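Local coordinates for protein NAD(P)H-flavin oxidoreductase (Agrobacterium tumefaciens str. C58, PDB 2FRE) that binds flavin mononucleotide and, as a nitroreductase-family enzyme, probably passes electrons from NAD(P)H through the flavin to an acceptor, at residues Glu72-Ala82 against His133-Ile143; Ala85-His96 against Asp151-Gly162. All coordinates share one frame; numbering follows the deposited sequence.

Interaction 1: Glu72-Ala82 against His133-Ile143; sequences ELLMEGNQKWA and HGMGGIFKDRI. With FMN (flavin mononucleotide), chain C.
Leu-73 and Met-75 pair their backbones with the turn at Gly-137 to Phe-139, in a single bridge that sets Leu-74 against Ile-138. Phe-139 N gives a nearly straight bond to Leu-73 O (2.9 Å, 178°). Met-75 N reaches Gly-137 O at 3.0 Å from above the carbonyl plane. Gly-137 is the centre of an inverse gamma turn.

The Phe-139 ring is covered on both faces. Met-75, a selenomethionine, lays its CG over one face, 4.1 Å from the ring centroid, a CH-pi contact. The Arg-142 guanidinium lies over the opposite face. A water links Arg-142 NH1 to Glu-72 O.

Toward the flavin, Trp-81 CH2 stands over the centre of the His-133 ring, with the two ring planes 38° apart. Selenomethionine Met-135 bends at chi3 (-71°), which carries its CE to Leu-74 CD2 at 3.8 Å. Its SE lies obliquely by the Trp-81 ring.

The backbone at Gly-136 and Gly-137 holds the flavin. Gly-136 N bonds to flavin N5 at 2.8 Å, and Gly-137 N bonds to O4 at 3.0 Å. The pocket of this nitroreductase-type flavoprotein thus takes in strand 133-135, the turn and helix 76-82. Beyond the pocket, Met-135 packs on Leu-88 of strand 87-98 and Ala-160 of strand 153-162, while Leu-73, Leu-74 and Ile-143 pack on Phe-90.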
loop_
_atom_site.group_PDB
_atom_site.type_symbol
_atom_site.label_atom_id
_atom_site.label_comp_id
_atom_site.label_asym_id
_atom_site.label_seq_id
_atom_site.Cartn_x
_atom_site.Cartn_y
_atom_site.Cartn_z
ATOM N N GLU A 72 6.942 7.268 -23.657
ATOM C CA GLU A 72 5.962 6.968 -24.707
ATOM C C GLU A 72 5.109 5.751 -24.365
ATOM O O GLU A 72 4.121 5.492 -25.053
ATOM C CB GLU A 72 6.637 6.843 -26.076
ATOM C CG GLU A 72 7.359 5.556 -26.312
ATOM C CD GLU A 72 8.152 5.566 -27.606
ATOM O OE1 GLU A 72 7.577 5.860 -28.688
ATOM O OE2 GLU A 72 9.358 5.255 -27.533
ATOM N N LEU A 73 5.494 5.034 -23.293
ATOM C CA LEU A 73 4.724 3.942 -22.711
ATOM C C LEU A 73 3.578 4.444 -21.820
ATOM O O LEU A 73 2.725 3.666 -21.403
ATOM C CB LEU A 73 5.622 3.000 -21.907
ATOM C CG LEU A 73 6.565 2.111 -22.736
ATOM C CD1 LEU A 73 7.519 1.360 -21.811
ATOM C CD2 LEU A 73 5.780 1.157 -23.599
ATOM N N LEU A 74 3.552 5.743 -21.558
ATOM C CA LEU A 74 2.403 6.380 -20.920
ATOM C C LEU A 74 1.465 6.881 -22.002
ATOM O O LEU A 74 1.901 7.203 -23.122
ATOM C CB LEU A 74 2.845 7.578 -20.086
ATOM C CG LEU A 74 4.110 7.393 -19.248
ATOM C CD1 LEU A 74 4.511 8.714 -18.604
ATOM C CD2 LEU A 74 3.876 6.301 -18.244
HETATM N N MSE A 75 0.183 6.981 -21.656
HETATM C CA MSE A 75 -0.791 7.611 -22.542
HETATM C C MSE A 75 -0.535 9.101 -22.654
HETATM O O MSE A 75 0.091 9.698 -21.776
HETATM C CB MSE A 75 -2.213 7.315 -22.087
HETATM C CG MSE A 75 -2.520 5.861 -22.251
HETATM SE SE MSE A 75 -4.285 5.343 -21.636
HETATM C CE MSE A 75 -4.171 3.382 -22.086
ATOM N N GLU A 76 -1.005 9.670 -23.765
ATOM C CA GLU A 76 -0.675 11.034 -24.199
ATOM C C GLU A 76 -0.938 12.056 -23.109
ATOM O O GLU A 76 -0.113 12.938 -22.868
ATOM C CB GLU A 76 -1.482 11.399 -25.454
ATOM C CG GLU A 76 -1.442 12.885 -25.851
ATOM C CD GLU A 76 -2.147 13.178 -27.188
ATOM O OE1 GLU A 76 -2.054 14.340 -27.674
ATOM O OE2 GLU A 76 -2.793 12.257 -27.758
ATOM N N GLY A 77 -2.096 11.930 -22.466
ATOM C CA GLY A 77 -2.501 12.829 -21.398
ATOM C C GLY A 77 -1.480 12.869 -20.284
ATOM O O GLY A 77 -1.049 13.935 -19.871
ATOM N N ASN A 78 -1.089 11.700 -19.798
ATOM C CA ASN A 78 -0.056 11.616 -18.764
ATOM C C ASN A 78 1.313 12.077 -19.258
ATOM O O ASN A 78 2.046 12.723 -18.508
ATOM C CB ASN A 78 0.063 10.198 -18.194
ATOM C CG ASN A 78 -1.098 9.818 -17.289
ATOM O OD1 ASN A 78 -1.467 8.632 -17.202
ATOM N ND2 ASN A 78 -1.659 10.796 -16.592
ATOM N N GLN A 79 1.664 11.769 -20.507
ATOM C CA GLN A 79 2.962 12.192 -21.045
ATOM C C GLN A 79 3.201 13.681 -20.882
ATOM O O GLN A 79 4.319 14.100 -20.612
ATOM C CB GLN A 79 3.082 11.865 -22.527
ATOM C CG GLN A 79 3.296 10.403 -22.815
ATOM C CD GLN A 79 3.522 10.125 -24.292
ATOM O OE1 GLN A 79 3.068 9.105 -24.816
ATOM N NE2 GLN A 79 4.245 11.009 -24.959
ATOM N N LYS A 80 2.145 14.467 -21.078
ATOM C CA LYS A 80 2.225 15.915 -21.135
ATOM C C LYS A 80 2.952 16.492 -19.931
ATOM O O LYS A 80 3.707 17.439 -20.064
ATOM C CB LYS A 80 0.817 16.515 -21.194
ATOM C CG LYS A 80 0.098 16.286 -22.496
ATOM C CD LYS A 80 -1.395 16.628 -22.398
ATOM C CE LYS A 80 -1.993 17.027 -23.759
ATOM N NZ LYS A 80 -1.801 16.007 -24.868
ATOM N N TRP A 81 2.718 15.913 -18.752
ATOM C CA TRP A 81 3.330 16.406 -17.516
ATOM C C TRP A 81 4.411 15.477 -16.991
ATOM O O TRP A 81 5.408 15.946 -16.461
ATOM C CB TRP A 81 2.260 16.663 -16.428
ATOM C CG TRP A 81 1.397 15.495 -16.119
ATOM C CD1 TRP A 81 0.210 15.177 -16.712
ATOM C CD2 TRP A 81 1.643 14.483 -15.148
ATOM N NE1 TRP A 81 -0.299 14.038 -16.172
ATOM C CE2 TRP A 81 0.560 13.577 -15.213
ATOM C CE3 TRP A 81 2.677 14.240 -14.238
ATOM C CZ2 TRP A 81 0.480 12.450 -14.408
ATOM C CZ3 TRP A 81 2.596 13.112 -13.428
ATOM C CH2 TRP A 81 1.512 12.225 -13.527
ATOM N N ALA A 82 4.213 14.167 -17.126
ATOM C CA ALA A 82 5.164 13.187 -16.592
ATOM C C ALA A 82 6.532 13.198 -17.297
ATOM O O ALA A 82 7.525 12.740 -16.731
ATOM C CB ALA A 82 4.569 11.804 -16.618
ATOM N N HIS A 133 3.837 10.147 -8.143
ATOM C CA HIS A 133 2.498 10.270 -8.737
ATOM C C HIS A 133 2.200 8.988 -9.502
ATOM O O HIS A 133 2.886 8.652 -10.470
ATOM C CB HIS A 133 2.460 11.488 -9.642
ATOM C CG HIS A 133 1.085 11.930 -10.047
ATOM N ND1 HIS A 133 0.090 11.059 -10.442
ATOM C CD2 HIS A 133 0.563 13.169 -10.174
ATOM C CE1 HIS A 133 -0.989 11.752 -10.783
ATOM N NE2 HIS A 133 -0.729 13.030 -10.621
ATOM N N GLY A 134 1.202 8.250 -9.030
ATOM C CA GLY A 134 0.827 6.982 -9.628
ATOM C C GLY A 134 0.082 7.188 -10.928
ATOM O O GLY A 134 -0.606 8.201 -11.093
HETATM N N MSE A 135 0.224 6.244 -11.859
HETATM C CA MSE A 135 -0.470 6.331 -13.147
HETATM C C MSE A 135 -0.987 4.983 -13.644
HETATM O O MSE A 135 -0.240 4.017 -13.744
HETATM C CB MSE A 135 0.438 6.960 -14.228
HETATM C CG MSE A 135 0.957 8.333 -13.880
HETATM SE SE MSE A 135 2.269 8.894 -15.230
HETATM C CE MSE A 135 3.702 7.624 -14.702
ATOM N N GLY A 136 -2.277 4.921 -13.963
ATOM C CA GLY A 136 -2.854 3.774 -14.658
ATOM C C GLY A 136 -3.080 4.028 -16.138
ATOM O O GLY A 136 -3.323 3.080 -16.901
ATOM N N GLY A 137 -2.989 5.291 -16.555
ATOM C CA GLY A 137 -3.091 5.678 -17.952
ATOM C C GLY A 137 -1.794 5.351 -18.682
ATOM O O GLY A 137 -0.998 6.230 -18.990
ATOM N N ILE A 138 -1.595 4.064 -18.927
ATOM C CA ILE A 138 -0.344 3.535 -19.452
ATOM C C ILE A 138 -0.657 2.368 -20.376
ATOM O O ILE A 138 -1.711 1.747 -20.248
ATOM C CB ILE A 138 0.572 3.027 -18.310
ATOM C CG1 ILE A 138 -0.053 1.837 -17.569
ATOM C CG2 ILE A 138 0.880 4.138 -17.301
ATOM C CD1 ILE A 138 0.787 1.376 -16.404
ATOM N N PHE A 139 0.262 2.058 -21.290
ATOM C CA PHE A 139 0.055 0.964 -22.239
ATOM C C PHE A 139 0.659 -0.324 -21.661
ATOM O O PHE A 139 1.832 -0.610 -21.886
ATOM C CB PHE A 139 0.702 1.310 -23.590
ATOM C CG PHE A 139 0.145 2.543 -24.256
ATOM C CD1 PHE A 139 -1.091 2.517 -24.883
ATOM C CD2 PHE A 139 0.884 3.706 -24.316
ATOM C CE1 PHE A 139 -1.587 3.636 -25.521
ATOM C CE2 PHE A 139 0.393 4.831 -24.933
ATOM C CZ PHE A 139 -0.843 4.793 -25.549
ATOM N N LYS A 140 -0.132 -1.097 -20.914
ATOM C CA LYS A 140 0.397 -2.241 -20.156
ATOM C C LYS A 140 0.998 -3.349 -21.037
ATOM O O LYS A 140 2.038 -3.911 -20.700
ATOM C CB LYS A 140 -0.679 -2.869 -19.247
ATOM C CG LYS A 140 -1.063 -2.046 -18.023
ATOM C CD LYS A 140 -2.052 -2.857 -17.165
ATOM C CE LYS A 140 -2.463 -2.155 -15.868
ATOM N NZ LYS A 140 -3.164 -3.104 -14.876
ATOM N N ASP A 141 0.333 -3.674 -22.140
ATOM C CA ASP A 141 0.839 -4.693 -23.052
ATOM C C ASP A 141 2.135 -4.249 -23.721
ATOM O O ASP A 141 3.055 -5.047 -23.858
ATOM C CB ASP A 141 -0.216 -5.069 -24.091
ATOM C CG ASP A 141 -1.357 -5.870 -23.495
ATOM O OD1 ASP A 141 -1.214 -6.380 -22.372
ATOM O OD2 ASP A 141 -2.402 -6.009 -24.157
ATOM N N ARG A 142 2.222 -2.979 -24.115
ATOM C CA ARG A 142 3.468 -2.444 -24.681
ATOM C C ARG A 142 4.580 -2.419 -23.629
ATOM O O ARG A 142 5.743 -2.667 -23.948
ATOM C CB ARG A 142 3.289 -1.023 -25.231
ATOM C CG ARG A 142 2.196 -0.851 -26.269
ATOM C CD ARG A 142 2.232 0.560 -26.847
ATOM N NE ARG A 142 1.005 0.867 -27.582
ATOM C CZ ARG A 142 0.674 2.076 -28.026
ATOM N NH1 ARG A 142 1.475 3.105 -27.830
ATOM N NH2 ARG A 142 -0.472 2.259 -28.674
ATOM N N ILE A 143 4.236 -2.089 -22.386
ATOM C CA ILE A 143 5.211 -2.150 -21.293
ATOM C C ILE A 143 5.799 -3.558 -21.152
ATOM O O ILE A 143 7.021 -3.732 -21.055
ATOM C CB ILE A 143 4.584 -1.659 -19.935
ATOM C CG1 ILE A 143 4.340 -0.145 -20.004
ATOM C CG2 ILE A 143 5.483 -1.994 -18.755
ATOM C CD1 ILE A 143 3.250 0.340 -19.066
HETATM N N1 FMN C . -3.202 10.516 -11.912
HETATM C C2 FMN C . -3.164 10.938 -13.240
HETATM O O2 FMN C . -3.090 12.143 -13.504
HETATM N N3 FMN C . -3.232 10.020 -14.274
HETATM C C4 FMN C . -3.317 8.675 -14.035
HETATM O O4 FMN C . -3.148 7.876 -14.977
HETATM C C4A FMN C . -3.352 8.251 -12.689
HETATM N N5 FMN C . -3.442 6.902 -12.394
HETATM C C5A FMN C . -3.399 6.497 -11.070
HETATM C C6 FMN C . -3.451 5.143 -10.784
HETATM C C7 FMN C . -3.403 4.699 -9.479
HETATM C C7M FMN C . -2.949 3.276 -9.302
HETATM C C8 FMN C . -3.325 5.611 -8.421
HETATM C C8M FMN C . -2.727 5.193 -7.099
HETATM C C9 FMN C . -3.275 6.971 -8.697
HETATM C C9A FMN C . -3.335 7.418 -10.030
HETATM N N10 FMN C . -3.303 8.768 -10.312
HETATM C C10 FMN C . -3.290 9.177 -11.640
HETATM C "C1'" FMN C . -3.330 9.802 -9.215
HETATM C "C2'" FMN C . -4.586 9.788 -8.346
HETATM O "O2'" FMN C . -5.677 10.460 -8.965
HETATM C "C3'" FMN C . -4.272 10.390 -6.978
HETATM O "O3'" FMN C . -3.330 9.569 -6.299
HETATM C "C4'" FMN C . -5.542 10.577 -6.156
HETATM O "O4'" FMN C . -6.385 11.544 -6.759
HETATM C "C5'" FMN C . -5.273 10.988 -4.713
HETATM O "O5'" FMN C . -4.573 12.221 -4.657
HETATM P P FMN C . -3.168 12.348 -3.883
HETATM O O1P FMN C . -3.483 12.212 -2.402
HETATM O O2P FMN C . -2.253 11.209 -4.305
HETATM O O3P FMN C . -2.593 13.688 -4.254
HETATM O O HOH W 1 4.136 3.292 -26.802
#

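Interaction 2: Ala85-His96 against Asp151-Gly162; sequences ASVLLFVISRDH and DGFKVEAGVAIG
Arg-94 lies across Phe-153 at one end of this antiparallel strand pair. Its CG sits over the ring face, 4.0 Å from the centroid, a CH-pi contact. With CG anti to the backbone N (chi1 -164°) and a bend at chi3, the chain brings the guanidinium back to Phe-153 CZ. The guanidinium and ring planes are 52° apart, so this is not a flat stack.

Phe-90, Ile-92, Arg-94 and Phe-153 share one face of the sheet. Ile-92 CG2 meets Phe-153 CB at 3.8 Å, the two side chains crossing at about a right angle. Phe-90 CD1 lies 3.6 Å from Gly-158 CA.

The other face carries Val-87, Leu-89, Val-91, Val-159 and Ile-161. Leu-89 holds CG between its backbone N and carbonyl carbon (chi1 64°), which lays it side by side with Val-159, CD1 3.7 Å from Val-159 CB. Leu-89 CD2 lies 3.9 Å from Ile-161 CD1. Val-91 CG2 meets Val-159 CG2 at 3.8 Å.

Two classic beta bulges interrupt the pairing. Ile-161 O takes Ser-86 N and Val-87 N. Val-91 O takes Glu-156 N at 2.8 Å and Ala-157 N at 3.3 Å. At the second bulge Glu-156 bends at chi2 and is turned toward Ser-93; its OE2 is bonded to Ser-111 OG of helix 110-127.

Strand 55-61 pairs with the other edge of strand 87-98, and strand 131-135 with strand 153-162. Helix 110-127 touches Ser-93 and Glu-156, helix 140-146 touches Phe-90 and Val-155, and Phe-195 of the second subunit meets Phe-153 edge-to-face.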
loop_
_atom_site.group_PDB
_atom_site.type_symbol
_atom_site.label_atom_id
_atom_site.label_comp_id
_atom_site.label_asym_id
_atom_site.label_seq_id
_atom_site.Cartn_x
_atom_site.Cartn_y
_atom_site.Cartn_z
ATOM N N ALA A 85 9.119 14.815 -15.161
ATOM C CA ALA A 85 9.504 14.223 -13.900
ATOM C C ALA A 85 10.991 13.859 -13.943
ATOM O O ALA A 85 11.615 13.868 -15.004
ATOM C CB ALA A 85 8.670 12.990 -13.628
ATOM N N SER A 86 11.539 13.538 -12.776
ATOM C CA SER A 86 12.948 13.197 -12.644
ATOM C C SER A 86 13.213 11.713 -12.878
ATOM O O SER A 86 14.312 11.340 -13.293
ATOM C CB SER A 86 13.459 13.578 -11.249
ATOM O OG SER A 86 13.554 14.967 -11.098
ATOM N N VAL A 87 12.214 10.888 -12.579
ATOM C CA VAL A 87 12.287 9.439 -12.683
ATOM C C VAL A 87 10.924 8.942 -13.145
ATOM O O VAL A 87 9.898 9.466 -12.715
ATOM C CB VAL A 87 12.630 8.803 -11.290
ATOM C CG1 VAL A 87 12.469 7.297 -11.312
ATOM C CG2 VAL A 87 14.023 9.183 -10.849
ATOM N N LEU A 88 10.924 7.954 -14.039
ATOM C CA LEU A 88 9.737 7.190 -14.364
ATOM C C LEU A 88 10.032 5.721 -14.063
ATOM O O LEU A 88 11.140 5.235 -14.322
ATOM C CB LEU A 88 9.336 7.365 -15.831
ATOM C CG LEU A 88 8.733 8.723 -16.195
ATOM C CD1 LEU A 88 8.704 8.930 -17.684
ATOM C CD2 LEU A 88 7.350 8.835 -15.649
ATOM N N LEU A 89 9.037 5.018 -13.523
ATOM C CA LEU A 89 9.164 3.604 -13.286
ATOM C C LEU A 89 7.809 2.908 -13.346
ATOM O O LEU A 89 6.768 3.551 -13.263
ATOM C CB LEU A 89 9.841 3.351 -11.925
ATOM C CG LEU A 89 9.123 3.804 -10.644
ATOM C CD1 LEU A 89 8.101 2.784 -10.147
ATOM C CD2 LEU A 89 10.146 4.049 -9.532
ATOM N N PHE A 90 7.847 1.591 -13.486
ATOM C CA PHE A 90 6.647 0.779 -13.466
ATOM C C PHE A 90 6.709 -0.193 -12.293
ATOM O O PHE A 90 7.735 -0.854 -12.031
ATOM C CB PHE A 90 6.422 0.106 -14.831
ATOM C CG PHE A 90 6.266 1.096 -15.939
ATOM C CD1 PHE A 90 5.036 1.738 -16.151
ATOM C CD2 PHE A 90 7.352 1.463 -16.711
ATOM C CE1 PHE A 90 4.897 2.695 -17.148
ATOM C CE2 PHE A 90 7.233 2.428 -17.703
ATOM C CZ PHE A 90 6.000 3.056 -17.922
ATOM N N VAL A 91 5.605 -0.230 -11.561
ATOM C CA VAL A 91 5.431 -1.160 -10.477
ATOM C C VAL A 91 4.758 -2.417 -11.028
ATOM O O VAL A 91 3.693 -2.365 -11.619
ATOM C CB VAL A 91 4.595 -0.586 -9.327
ATOM C CG1 VAL A 91 4.470 -1.631 -8.225
ATOM C CG2 VAL A 91 5.201 0.697 -8.795
ATOM N N ILE A 92 5.431 -3.536 -10.834
ATOM C CA ILE A 92 5.058 -4.806 -11.410
ATOM C C ILE A 92 4.884 -5.775 -10.259
ATOM O O ILE A 92 5.476 -5.569 -9.200
ATOM C CB ILE A 92 6.198 -5.275 -12.335
ATOM C CG1 ILE A 92 6.288 -4.338 -13.530
ATOM C CG2 ILE A 92 6.022 -6.724 -12.796
ATOM C CD1 ILE A 92 7.677 -4.125 -13.950
ATOM N N SER A 93 4.093 -6.824 -10.447
ATOM C CA SER A 93 4.016 -7.892 -9.438
ATOM C C SER A 93 3.926 -9.277 -10.061
ATOM O O SER A 93 3.305 -9.462 -11.106
ATOM C CB SER A 93 2.834 -7.686 -8.493
ATOM O OG SER A 93 1.608 -7.834 -9.176
ATOM N N ARG A 94 4.523 -10.240 -9.376
ATOM C CA ARG A 94 4.456 -11.659 -9.767
ATOM C C ARG A 94 3.081 -12.184 -9.359
ATOM O O ARG A 94 2.733 -12.125 -8.190
ATOM C CB ARG A 94 5.571 -12.446 -9.074
ATOM C CG ARG A 94 5.835 -13.821 -9.676
ATOM C CD ARG A 94 6.947 -14.583 -8.974
ATOM N NE ARG A 94 7.650 -15.440 -9.936
ATOM C CZ ARG A 94 8.973 -15.506 -10.114
ATOM N NH1 ARG A 94 9.816 -14.794 -9.376
ATOM N NH2 ARG A 94 9.459 -16.319 -11.040
ATOM N N ASP A 95 2.297 -12.674 -10.322
ATOM C CA ASP A 95 0.896 -13.059 -10.048
ATOM C C ASP A 95 0.748 -14.487 -9.521
ATOM O O ASP A 95 -0.358 -15.026 -9.434
ATOM C CB ASP A 95 0.006 -12.863 -11.278
ATOM C CG ASP A 95 0.322 -13.826 -12.418
ATOM O OD1 ASP A 95 0.867 -14.934 -12.210
ATOM O OD2 ASP A 95 -0.001 -13.451 -13.551
ATOM N N HIS A 96 1.868 -15.077 -9.147
ATOM C CA HIS A 96 1.883 -16.442 -8.683
ATOM C C HIS A 96 3.080 -16.593 -7.785
ATOM O O HIS A 96 3.975 -15.757 -7.788
ATOM C CB HIS A 96 2.065 -17.364 -9.874
ATOM C CG HIS A 96 3.298 -17.057 -10.669
ATOM N ND1 HIS A 96 4.472 -17.761 -10.517
ATOM C CD2 HIS A 96 3.551 -16.101 -11.592
ATOM C CE1 HIS A 96 5.391 -17.259 -11.323
ATOM N NE2 HIS A 96 4.856 -16.255 -11.991
ATOM N N ASP A 151 6.426 -13.765 -18.393
ATOM C CA ASP A 151 5.093 -14.289 -18.179
ATOM C C ASP A 151 4.857 -14.450 -16.685
ATOM O O ASP A 151 5.773 -14.810 -15.935
ATOM C CB ASP A 151 4.908 -15.651 -18.884
ATOM C CG ASP A 151 5.036 -15.557 -20.408
ATOM O OD1 ASP A 151 5.084 -14.424 -20.957
ATOM O OD2 ASP A 151 5.092 -16.622 -21.068
ATOM N N GLY A 152 3.630 -14.174 -16.260
ATOM C CA GLY A 152 3.263 -14.345 -14.867
ATOM C C GLY A 152 3.614 -13.139 -14.024
ATOM O O GLY A 152 3.569 -13.220 -12.805
ATOM N N PHE A 153 4.003 -12.039 -14.672
ATOM C CA PHE A 153 4.195 -10.758 -13.993
ATOM C C PHE A 153 3.210 -9.741 -14.532
ATOM O O PHE A 153 3.064 -9.602 -15.745
ATOM C CB PHE A 153 5.629 -10.267 -14.179
ATOM C CG PHE A 153 6.630 -11.028 -13.353
ATOM C CD1 PHE A 153 7.021 -10.543 -12.112
ATOM C CD2 PHE A 153 7.155 -12.225 -13.803
ATOM C CE1 PHE A 153 7.915 -11.223 -11.330
ATOM C CE2 PHE A 153 8.058 -12.927 -13.023
ATOM C CZ PHE A 153 8.442 -12.416 -11.779
ATOM N N LYS A 154 2.562 -9.027 -13.623
ATOM C CA LYS A 154 1.523 -8.060 -13.931
ATOM C C LYS A 154 2.031 -6.617 -13.757
ATOM O O LYS A 154 2.721 -6.303 -12.778
ATOM C CB LYS A 154 0.326 -8.314 -13.012
ATOM C CG LYS A 154 -0.733 -7.249 -13.036
ATOM C CD LYS A 154 -1.953 -7.638 -12.229
ATOM C CE LYS A 154 -2.816 -6.458 -11.860
ATOM N NZ LYS A 154 -2.619 -5.293 -12.766
ATOM N N VAL A 155 1.674 -5.752 -14.705
ATOM C CA VAL A 155 1.940 -4.327 -14.598
ATOM C C VAL A 155 0.823 -3.714 -13.744
ATOM O O VAL A 155 -0.340 -3.749 -14.118
ATOM C CB VAL A 155 1.998 -3.644 -15.989
ATOM C CG1 VAL A 155 2.310 -2.156 -15.841
ATOM C CG2 VAL A 155 3.042 -4.332 -16.886
ATOM N N GLU A 156 1.184 -3.204 -12.582
ATOM C CA GLU A 156 0.235 -2.605 -11.663
ATOM C C GLU A 156 0.026 -1.138 -11.968
ATOM O O GLU A 156 -1.113 -0.692 -12.083
ATOM C CB GLU A 156 0.734 -2.733 -10.216
ATOM C CG GLU A 156 0.940 -4.182 -9.743
ATOM C CD GLU A 156 -0.354 -4.957 -9.624
ATOM O OE1 GLU A 156 -1.434 -4.327 -9.661
ATOM O OE2 GLU A 156 -0.302 -6.191 -9.468
ATOM N N ALA A 157 1.117 -0.378 -12.067
ATOM C CA ALA A 157 1.022 1.066 -12.263
ATOM C C ALA A 157 2.343 1.691 -12.709
ATOM O O ALA A 157 3.412 1.134 -12.482
ATOM C CB ALA A 157 0.539 1.732 -10.978
ATOM N N GLY A 158 2.258 2.840 -13.373
ATOM C CA GLY A 158 3.435 3.665 -13.602
ATOM C C GLY A 158 3.585 4.650 -12.454
ATOM O O GLY A 158 2.622 4.937 -11.755
ATOM N N VAL A 159 4.792 5.165 -12.266
ATOM C CA VAL A 159 5.058 6.146 -11.228
ATOM C C VAL A 159 6.027 7.179 -11.751
ATOM O O VAL A 159 7.098 6.829 -12.258
ATOM C CB VAL A 159 5.659 5.499 -9.970
ATOM C CG1 VAL A 159 5.908 6.541 -8.910
ATOM C CG2 VAL A 159 4.735 4.406 -9.432
ATOM N N ALA A 160 5.629 8.441 -11.626
ATOM C CA ALA A 160 6.468 9.586 -11.921
ATOM C C ALA A 160 6.915 10.188 -10.577
ATOM O O ALA A 160 6.085 10.387 -9.667
ATOM C CB ALA A 160 5.691 10.595 -12.707
ATOM N N ILE A 161 8.218 10.444 -10.450
ATOM C CA ILE A 161 8.788 11.044 -9.259
ATOM C C ILE A 161 9.661 12.230 -9.636
ATOM O O ILE A 161 10.418 12.168 -10.598
ATOM C CB ILE A 161 9.662 10.058 -8.452
ATOM C CG1 ILE A 161 9.080 8.636 -8.469
ATOM C CG2 ILE A 161 9.811 10.582 -7.003
ATOM C CD1 ILE A 161 10.016 7.562 -7.858
ATOM N N GLY A 162 9.553 13.309 -8.867
ATOM C CA GLY A 162 10.317 14.507 -9.154
ATOM C C GLY A 162 10.161 15.565 -8.093
ATOM O O GLY A 162 9.595 15.329 -7.010
#

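In the fold
Interactions 1 and 2 touch, with centres about 11 Å apart, and their segments alternate along the chain. Strand 131-135 joins them: His-133 N to Ala-160 O and Met-135 N to Gly-158 O are both 2.7 Å, probable hydrogen bonds. Strand 153-162 is therefore paired with strand 87-98 along one edge and with the flavin-binding strand along the other. Ile-143 CD1 packs on Phe-90 CE1 at 3.5 Å, and Lys-140 NZ bonds to Val-155 O at 3.0 Å. Interaction 1 meets FMN directly. Interaction 2 is a strand pair of the same sheet, and its Ala-157 side chain comes within about 4 Å of a bound FMN.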